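PDB 5MP7: ribose-phosphate pyrophosphokinase from Mycobacterium smegmatis, which probably transfers the pyrophosphoryl group of ATP to the 1-hydroxyl of ribose 5-phosphate, making the central metabolite PRPP with the help of magnesium. Local coordinates for residues V50-S55 and L79-A84; T94-F99 and R131-D136; T225-D230 and D253-A258. One frame throughout, in Å; residues are numbered along the deposited sequence.

Contact 1. Residues V50-S55 and L79-A84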
loop_
_atom_site.group_PDB
_atom_site.type_symbol
_atom_site.label_atom_id
_atom_site.label_comp_id
_atom_site.label_asym_id
_atom_site.label_seq_id
_atom_site.Cartn_x
_atom_site.Cartn_y
_atom_site.Cartn_z
ATOM N N VAL A 50 38.262 -27.465 9.731
ATOM C CA VAL A 50 39.237 -28.162 10.550
ATOM C C VAL A 50 40.451 -27.292 10.662
ATOM O O VAL A 50 40.914 -26.791 9.668
ATOM C CB VAL A 50 39.564 -29.554 9.933
ATOM C CG1 VAL A 50 40.985 -30.025 10.227
ATOM C CG2 VAL A 50 38.588 -30.612 10.465
ATOM N N ARG A 51 41.010 -27.148 11.857
ATOM C CA ARG A 51 42.293 -26.481 12.015
ATOM C C ARG A 51 43.083 -27.067 13.161
ATOM O O ARG A 51 42.551 -27.251 14.227
ATOM C CB ARG A 51 42.088 -25.000 12.258
ATOM C CG ARG A 51 43.394 -24.217 12.226
ATOM C CD ARG A 51 43.141 -22.736 12.481
ATOM N NE ARG A 51 42.432 -22.589 13.745
ATOM C CZ ARG A 51 41.493 -21.694 14.021
ATOM N NH1 ARG A 51 41.110 -20.782 13.123
ATOM N NH2 ARG A 51 40.929 -21.720 15.222
ATOM N N PHE A 52 44.355 -27.362 12.936
ATOM C CA PHE A 52 45.178 -27.923 13.998
ATOM C C PHE A 52 45.761 -26.792 14.817
ATOM O O PHE A 52 46.250 -25.820 14.268
ATOM C CB PHE A 52 46.265 -28.829 13.463
ATOM C CG PHE A 52 45.722 -30.014 12.734
ATOM C CD1 PHE A 52 44.836 -30.881 13.356
ATOM C CD2 PHE A 52 46.099 -30.270 11.418
ATOM C CE1 PHE A 52 44.330 -31.969 12.683
ATOM C CE2 PHE A 52 45.592 -31.364 10.740
ATOM C CZ PHE A 52 44.696 -32.203 11.365
ATOM N N ASP A 53 45.723 -26.938 16.136
ATOM C CA ASP A 53 46.128 -25.857 17.029
ATOM C C ASP A 53 47.505 -26.048 17.648
ATOM O O ASP A 53 47.877 -25.319 18.548
ATOM C CB ASP A 53 45.026 -25.620 18.050
ATOM C CG ASP A 53 43.737 -25.064 17.394
ATOM O OD1 ASP A 53 43.809 -24.300 16.396
ATOM O OD2 ASP A 53 42.644 -25.401 17.868
ATOM N N GLU A 54 48.280 -26.989 17.120
ATOM C CA GLU A 54 49.709 -27.101 17.415
ATOM C C GLU A 54 50.403 -27.638 16.176
ATOM O O GLU A 54 49.720 -28.041 15.212
ATOM C CB GLU A 54 49.963 -28.002 18.638
ATOM C CG GLU A 54 49.100 -29.255 18.703
ATOM C CD GLU A 54 49.362 -30.121 19.944
ATOM O OE1 GLU A 54 50.494 -30.634 20.084
ATOM O OE2 GLU A 54 48.423 -30.313 20.770
ATOM N N SER A 55 51.742 -27.630 16.177
ATOM C CA SER A 55 52.506 -28.047 14.993
ATOM C C SER A 55 52.347 -29.531 14.708
ATOM O O SER A 55 52.301 -30.328 15.637
ATOM C CB SER A 55 54.002 -27.728 15.106
ATOM O OG SER A 55 54.620 -27.807 13.801
ATOM N N LEU A 79 38.737 -37.442 5.860
ATOM C CA LEU A 79 39.468 -37.067 4.644
ATOM C C LEU A 79 40.028 -35.657 4.709
ATOM O O LEU A 79 41.151 -35.439 4.253
ATOM C CB LEU A 79 38.591 -37.167 3.392
ATOM C CG LEU A 79 38.088 -38.563 3.055
ATOM C CD1 LEU A 79 37.020 -38.477 1.990
ATOM C CD2 LEU A 79 39.216 -39.462 2.618
ATOM N N ILE A 80 39.263 -34.727 5.271
ATOM C CA ILE A 80 39.714 -33.333 5.432
ATOM C C ILE A 80 40.917 -33.236 6.395
ATOM O O ILE A 80 41.871 -32.553 6.102
ATOM C CB ILE A 80 38.561 -32.430 5.845
ATOM C CG1 ILE A 80 37.674 -32.202 4.641
ATOM C CG2 ILE A 80 39.021 -31.075 6.316
ATOM C CD1 ILE A 80 36.255 -31.791 5.016
ATOM N N MET A 81 40.882 -33.973 7.499
ATOM C CA MET A 81 42.001 -34.028 8.428
ATOM C C MET A 81 43.243 -34.619 7.794
ATOM O O MET A 81 44.355 -34.166 8.052
ATOM C CB MET A 81 41.645 -34.860 9.672
ATOM C CG MET A 81 40.809 -34.079 10.665
ATOM S SD MET A 81 40.015 -35.026 11.992
ATOM C CE MET A 81 41.382 -35.243 13.092
ATOM N N ILE A 82 43.073 -35.662 7.005
ATOM C CA ILE A 82 44.202 -36.261 6.308
ATOM C C ILE A 82 44.829 -35.294 5.272
ATOM O O ILE A 82 46.044 -35.219 5.197
ATOM C CB ILE A 82 43.800 -37.618 5.694
ATOM C CG1 ILE A 82 43.568 -38.619 6.812
ATOM C CG2 ILE A 82 44.884 -38.156 4.760
ATOM C CD1 ILE A 82 42.729 -39.784 6.414
ATOM N N ASP A 83 44.002 -34.547 4.522
ATOM C CA ASP A 83 44.466 -33.471 3.620
ATOM C C ASP A 83 45.298 -32.449 4.365
ATOM O O ASP A 83 46.337 -31.991 3.887
ATOM C CB ASP A 83 43.253 -32.785 2.916
ATOM C CG ASP A 83 43.645 -31.520 1.963
ATOM O OD1 ASP A 83 43.997 -30.407 2.466
ATOM O OD2 ASP A 83 43.542 -31.605 0.704
ATOM N N ALA A 84 44.809 -32.035 5.521
ATOM C CA ALA A 84 45.505 -31.034 6.297
ATOM C C ALA A 84 46.860 -31.523 6.800
ATOM O O ALA A 84 47.827 -30.777 6.812
ATOM C CB ALA A 84 44.628 -30.569 7.448
#
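The carbonyl oxygen of Met-81 meets the edge of the Phe-52 ring, close to the ring plane, with Phe-52 CZ 3.9 Å from Met-81 O. Two ring carbons, CZ and CE2, share this oxygen, which suits the slightly positive rim of a phenyl ring but is no hydrogen bond. Three residues on, the methyl of Ala-84 presses obliquely on the same end of the ring, 3.5 Å from Phe-52 CE2. The ring gets there because its CG lies beside the backbone N (chi1 -62°), which turns it from strand 48-52 toward helix 71-87. Val-50, two residues earlier on the same side of the strand, forks its two methyls over Met-81 CG, and its CB rests 4.0 Å from Ile-80 CG2. Phe-15 also packs edge-to-face with Phe-52, while Pro-114 of a second subunit lies on Ile-80 and Glu-113 of that subunit on Ala-84. Arg-51 and Asp-53, joined by a weak salt bridge, reach instead toward Thr-39 on strand 38-42. Arg-51 also pairs its backbone with Thr-39, and Phe-52 O has a weak bond to Arg-112 of the second subunit. With no hydrogen bond between strand and helix, the two are held by apolar fit.

Contact 2. Residues T94-F99 and R131-D136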
loop_
_atom_site.group_PDB
_atom_site.type_symbol
_atom_site.label_atom_id
_atom_site.label_comp_id
_atom_site.label_asym_id
_atom_site.label_seq_id
_atom_site.Cartn_x
_atom_site.Cartn_y
_atom_site.Cartn_z
ATOM N N THR A 94 48.487 -42.611 9.147
ATOM C CA THR A 94 47.701 -43.818 9.228
ATOM C C THR A 94 46.243 -43.460 9.571
ATOM O O THR A 94 46.002 -42.784 10.532
ATOM C CB THR A 94 48.259 -44.747 10.318
ATOM O OG1 THR A 94 49.647 -45.042 10.060
ATOM C CG2 THR A 94 47.470 -46.022 10.376
ATOM N N ALA A 95 45.294 -43.895 8.767
ATOM C CA ALA A 95 43.888 -43.728 9.046
ATOM C C ALA A 95 43.385 -44.939 9.824
ATOM O O ALA A 95 43.621 -46.092 9.454
ATOM C CB ALA A 95 43.105 -43.607 7.765
ATOM N N ILE A 96 42.692 -44.686 10.914
ATOM C CA ILE A 96 42.111 -45.741 11.711
ATOM C C ILE A 96 40.594 -45.641 11.573
ATOM O O ILE A 96 39.999 -44.635 11.928
ATOM C CB ILE A 96 42.520 -45.576 13.164
ATOM C CG1 ILE A 96 44.007 -45.821 13.291
ATOM C CG2 ILE A 96 41.783 -46.568 14.034
ATOM C CD1 ILE A 96 44.533 -45.303 14.595
ATOM N N LEU A 97 39.988 -46.687 11.038
ATOM C CA LEU A 97 38.544 -46.712 10.852
ATOM C C LEU A 97 37.996 -47.950 11.541
ATOM O O LEU A 97 37.917 -48.970 10.919
ATOM C CB LEU A 97 38.216 -46.757 9.380
ATOM C CG LEU A 97 38.644 -45.500 8.618
ATOM C CD1 LEU A 97 40.034 -45.686 8.082
ATOM C CD2 LEU A 97 37.717 -45.229 7.441
ATOM N N PRO A 98 37.664 -47.870 12.840
ATOM C CA PRO A 98 37.321 -49.086 13.570
ATOM C C PRO A 98 36.161 -49.826 12.917
ATOM O O PRO A 98 36.195 -51.038 12.835
ATOM C CB PRO A 98 36.950 -48.568 14.951
ATOM C CG PRO A 98 37.681 -47.288 15.094
ATOM C CD PRO A 98 37.692 -46.686 13.727
ATOM N N PHE A 99 35.160 -49.101 12.443
ATOM C CA PHE A 99 34.114 -49.657 11.590
ATOM C C PHE A 99 34.302 -49.066 10.187
ATOM O O PHE A 99 34.211 -47.848 9.994
ATOM C CB PHE A 99 32.768 -49.288 12.188
ATOM C CG PHE A 99 31.577 -49.611 11.320
ATOM C CD1 PHE A 99 30.996 -50.863 11.386
ATOM C CD2 PHE A 99 31.008 -48.643 10.499
ATOM C CE1 PHE A 99 29.879 -51.170 10.635
ATOM C CE2 PHE A 99 29.897 -48.937 9.743
ATOM C CZ PHE A 99 29.334 -50.209 9.800
ATOM N N ARG A 131 48.466 -45.756 5.333
ATOM C CA ARG A 131 48.099 -47.006 5.958
ATOM C C ARG A 131 46.650 -46.908 6.438
ATOM O O ARG A 131 46.169 -45.823 6.724
ATOM C CB ARG A 131 49.011 -47.233 7.124
ATOM C CG ARG A 131 48.731 -48.502 7.898
ATOM C CD ARG A 131 49.603 -48.666 9.108
ATOM N NE ARG A 131 50.964 -49.017 8.702
ATOM C CZ ARG A 131 51.949 -48.164 8.440
ATOM N NH1 ARG A 131 51.785 -46.847 8.580
ATOM N NH2 ARG A 131 53.145 -48.649 8.079
ATOM N N ILE A 132 45.948 -48.030 6.455
ATOM C CA ILE A 132 44.608 -48.133 7.006
ATOM C C ILE A 132 44.613 -49.219 8.090
ATOM O O ILE A 132 45.170 -50.288 7.906
ATOM C CB ILE A 132 43.600 -48.495 5.932
ATOM C CG1 ILE A 132 43.426 -47.339 4.987
ATOM C CG2 ILE A 132 42.252 -48.816 6.538
ATOM C CD1 ILE A 132 42.554 -47.679 3.790
ATOM N N VAL A 133 44.002 -48.921 9.225
ATOM C CA VAL A 133 43.817 -49.876 10.310
ATOM C C VAL A 133 42.311 -49.994 10.544
ATOM O O VAL A 133 41.611 -48.984 10.710
ATOM C CB VAL A 133 44.421 -49.371 11.587
ATOM C CG1 VAL A 133 44.065 -50.273 12.742
ATOM C CG2 VAL A 133 45.927 -49.280 11.440
ATOM N N SER A 134 41.812 -51.225 10.562
ATOM C CA SER A 134 40.392 -51.467 10.767
ATOM C C SER A 134 40.168 -52.703 11.599
ATOM O O SER A 134 41.074 -53.524 11.778
ATOM C CB SER A 134 39.733 -51.578 9.409
ATOM O OG SER A 134 38.362 -51.252 9.479
ATOM N N VAL A 135 38.961 -52.852 12.119
ATOM C CA VAL A 135 38.644 -53.994 12.953
ATOM C C VAL A 135 37.533 -54.769 12.285
ATOM O O VAL A 135 36.483 -54.198 12.005
ATOM C CB VAL A 135 38.169 -53.565 14.362
ATOM C CG1 VAL A 135 37.930 -54.792 15.256
ATOM C CG2 VAL A 135 39.186 -52.628 15.017
ATOM N N ASP A 136 37.732 -56.074 12.125
ATOM C CA ASP A 136 36.710 -56.992 11.626
ATOM C C ASP A 136 35.917 -56.502 10.413
ATOM O O ASP A 136 34.693 -56.261 10.452
ATOM C CB ASP A 136 35.792 -57.494 12.749
ATOM C CG ASP A 136 36.479 -58.547 13.656
ATOM O OD1 ASP A 136 37.187 -59.467 13.150
ATOM O OD2 ASP A 136 36.336 -58.452 14.898
#
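Leu-97 O is claimed by a side chain: Ser-134 OG donates to it at 2.7 Å, approaching almost straight off the end of the carbonyl. The hydroxyl can reach across because it stands opposite the serine's own backbone N (chi1 -155°), swung toward the neighbouring strand. Upstream, three backbone bonds make a regular parallel ladder. Ala-95 N gives to Arg-131 O, Val-133 N to Ala-95 O, and Leu-97 N to Val-133 O, the last at 2.8 Å and 165°. The next rung would join Val-135 N to Leu-97 O, but Val-135 N is 4.2 Å from Leu-97 O; it makes a weak bond to Pro-98 O instead, as the chain turns at the proline. The serine thus takes over where the ladder fails.

At the other end, the extended start of the Arg-131 chain lays CG and CD along Thr-94 CG2, with Arg-131 CD 3.6 Å from it. A bend at chi3 (-73°) then turns the guanidinium back, and Arg-131 NH1 donates to Thr-94 OG1 over 3.2 Å, with the hydroxyl oxygen near the guanidinium plane. On the same face Ile-96 CG1 and Val-133 CB run side by side, 4.0 Å apart. Leu-97 CD1 touches Ile-132 CG2 on the other face.

Farther out, helix 302-314 covers the face of Thr-94, Ile-96, Arg-131 and Val-133, with Val-312 over both Thr-94 and Arg-131. Helix 71-87 packs on the Ala-95 and Leu-97 side, where Gln-78 NE2 also bonds to Ile-96 O. Beyond the strand end, Asp-136 is held by Thr-259 and Ala-155. Strands 92-97 and 131-135, joined through helix 116-127, form a beta-alpha-beta crossover within the parallel sheet of the N-terminal, phosphoribosyltransferase-like domain.

Contact 3. Residues T225-D230 and D253-A258; sequences TCILTD and DVIIAA
Ile-227 keeps CG1 beside its backbone N (chi1 -43°) and bends again at chi2 (-61°), which carries its CD1 across to the CD1 of Ile-255, 4.0 Å away. The same Ile-255 CD1 also meets Thr-225 CG2, so one methyl is shared by two side chains of the opposing strand. On the other face Leu-228 throws its CG away from the backbone N (chi1 -155°), and its CD2 arrives at Val-254 CG1. Nearer the start of the strands, Thr-225 CG2 lies 3.8 Å from Asp-253 CB, although Asp-253 is poorly ordered; the threonine hydroxyl is taken by Glu-170.

Between these two layers of side chains the backbones pair in parallel through five hydrogen bonds. The second and third are the short ones: Ile-255 N to Cys-226 O is 2.7 Å, as is Leu-228 N to Ile-255 O. The first, Cys-226 N to Asp-253 O, is 2.8 Å long, but the donor sits above the carbonyl plane. Ala-257 makes the last two bonds, its N giving to Leu-228 O and its O receiving Asp-230 N at 3.1 Å.

Asp-230, at the C-terminal end of its strand, is predicted to bind ribose 5-phosphate. Its side chain is about 5 Å from those of Asp-178, a predicted magnesium ligand, and Thr-238, another predicted substrate contact, which places the carboxylate at the C-terminal end of the strands, probably beside the active site.

Helix 237-248, the link between the two strands, covers Leu-228, Asp-230 and Ile-256. On the opposite face helix 182-191 puts Trp-188 against Thr-229 and Ala-257, while strands 172-176 and 278-282 flank the pair within the sheet.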
loop_
_atom_site.group_PDB
_atom_site.type_symbol
_atom_site.label_atom_id
_atom_site.label_comp_id
_atom_site.label_asym_id
_atom_site.label_seq_id
_atom_site.Cartn_x
_atom_site.Cartn_y
_atom_site.Cartn_z
ATOM N N THR A 225 23.303 -74.513 24.210
ATOM C CA THR A 225 23.517 -73.065 24.342
ATOM C C THR A 225 24.099 -72.545 23.048
ATOM O O THR A 225 25.248 -72.823 22.735
ATOM C CB THR A 225 24.466 -72.778 25.510
ATOM O OG1 THR A 225 23.870 -73.285 26.710
ATOM C CG2 THR A 225 24.706 -71.288 25.682
ATOM N N CYS A 226 23.309 -71.791 22.294
ATOM C CA CYS A 226 23.724 -71.273 20.988
ATOM C C CYS A 226 24.483 -69.954 21.074
ATOM O O CYS A 226 23.986 -69.026 21.655
ATOM C CB CYS A 226 22.511 -71.041 20.122
ATOM S SG CYS A 226 21.692 -72.595 19.771
ATOM N N ILE A 227 25.655 -69.889 20.440
ATOM C CA ILE A 227 26.400 -68.671 20.259
ATOM C C ILE A 227 26.138 -68.190 18.829
ATOM O O ILE A 227 26.720 -68.713 17.883
ATOM C CB ILE A 227 27.917 -68.895 20.415
ATOM C CG1 ILE A 227 28.258 -69.794 21.609
ATOM C CG2 ILE A 227 28.638 -67.571 20.538
ATOM C CD1 ILE A 227 27.829 -69.291 22.966
ATOM N N LEU A 228 25.260 -67.204 18.685
ATOM C CA LEU A 228 24.927 -66.613 17.402
ATOM C C LEU A 228 25.930 -65.529 17.100
ATOM O O LEU A 228 26.005 -64.524 17.802
ATOM C CB LEU A 228 23.566 -65.977 17.485
ATOM C CG LEU A 228 22.656 -65.743 16.306
ATOM C CD1 LEU A 228 22.786 -66.809 15.252
ATOM C CD2 LEU A 228 21.236 -65.651 16.839
ATOM N N THR A 229 26.729 -65.711 16.061
ATOM C CA THR A 229 27.844 -64.803 15.805
ATOM C C THR A 229 27.649 -64.051 14.481
ATOM O O THR A 229 27.337 -64.638 13.468
ATOM C CB THR A 229 29.205 -65.540 15.900
ATOM O OG1 THR A 229 30.262 -64.593 15.784
ATOM C CG2 THR A 229 29.358 -66.577 14.835
ATOM N N ASP A 230 27.832 -62.740 14.515
ATOM C CA ASP A 230 27.791 -61.929 13.312
ATOM C C ASP A 230 28.863 -60.838 13.355
ATOM O O ASP A 230 29.413 -60.536 14.392
ATOM C CB ASP A 230 26.389 -61.321 13.119
ATOM C CG ASP A 230 25.954 -61.267 11.619
ATOM O OD1 ASP A 230 26.777 -61.576 10.736
ATOM O OD2 ASP A 230 24.767 -60.954 11.309
ATOM N N ASP A 253 19.368 -71.944 25.283
ATOM C CA ASP A 253 19.849 -70.574 25.480
ATOM C C ASP A 253 20.360 -70.031 24.152
ATOM O O ASP A 253 20.852 -70.815 23.323
ATOM C CB ASP A 253 21.042 -70.616 26.449
ATOM C CG ASP A 253 20.764 -69.970 27.796
ATOM O OD1 ASP A 253 19.761 -69.241 27.941
ATOM O OD2 ASP A 253 21.584 -70.165 28.727
ATOM N N VAL A 254 20.282 -68.715 23.964
ATOM C CA VAL A 254 20.954 -68.049 22.853
ATOM C C VAL A 254 21.782 -66.845 23.304
ATOM O O VAL A 254 21.259 -65.958 23.946
ATOM C CB VAL A 254 19.985 -67.559 21.766
ATOM C CG1 VAL A 254 20.781 -66.948 20.612
ATOM C CG2 VAL A 254 19.165 -68.716 21.234
ATOM N N ILE A 255 23.052 -66.811 22.899
ATOM C CA ILE A 255 23.925 -65.698 23.120
ATOM C C ILE A 255 24.296 -65.068 21.776
ATOM O O ILE A 255 24.741 -65.759 20.872
ATOM C CB ILE A 255 25.163 -66.152 23.848
ATOM C CG1 ILE A 255 24.760 -66.598 25.241
ATOM C CG2 ILE A 255 26.183 -65.020 23.958
ATOM C CD1 ILE A 255 25.793 -67.494 25.881
ATOM N N ILE A 256 24.150 -63.740 21.691
ATOM C CA ILE A 256 24.506 -62.964 20.512
ATOM C C ILE A 256 25.837 -62.246 20.718
ATOM O O ILE A 256 26.041 -61.600 21.710
ATOM C CB ILE A 256 23.447 -61.935 20.181
ATOM C CG1 ILE A 256 22.128 -62.658 19.962
ATOM C CG2 ILE A 256 23.835 -61.195 18.908
ATOM C CD1 ILE A 256 20.960 -61.758 19.635
ATOM N N ALA A 257 26.759 -62.428 19.779
ATOM C CA ALA A 257 28.058 -61.786 19.821
ATOM C C ALA A 257 28.395 -61.180 18.451
ATOM O O ALA A 257 28.278 -61.831 17.441
ATOM C CB ALA A 257 29.108 -62.764 20.239
ATOM N N ALA A 258 28.756 -59.915 18.433
ATOM C CA ALA A 258 29.117 -59.213 17.213
ATOM C C ALA A 258 30.136 -58.147 17.523
ATOM O O ALA A 258 30.153 -57.616 18.621
ATOM C CB ALA A 258 27.898 -58.566 16.586
#

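How the contacts relate
All three contacts are buried, but not equally deep in the chain. Contact 1 lies about 25 Å from the chain centre, where a second subunit helps to close it; contact 2 sits about 9 Å from that centre. Those two share the N-terminal domain and touch, with Ile-82 CD1 of helix 71-87 packed 4.1 Å from Ala-95 CB. Contact 3 belongs to the other domain, its centre about 26 Å from that of contact 2. Contacts 2 and 3 both pair parallel strands linked through a helix, but in contact 2 a serine hydroxyl takes the carbonyl where the regular ladder ends, whereas contact 3 runs on to Asp-230. Contact 1 has hydrophobic strand-to-helix packing instead.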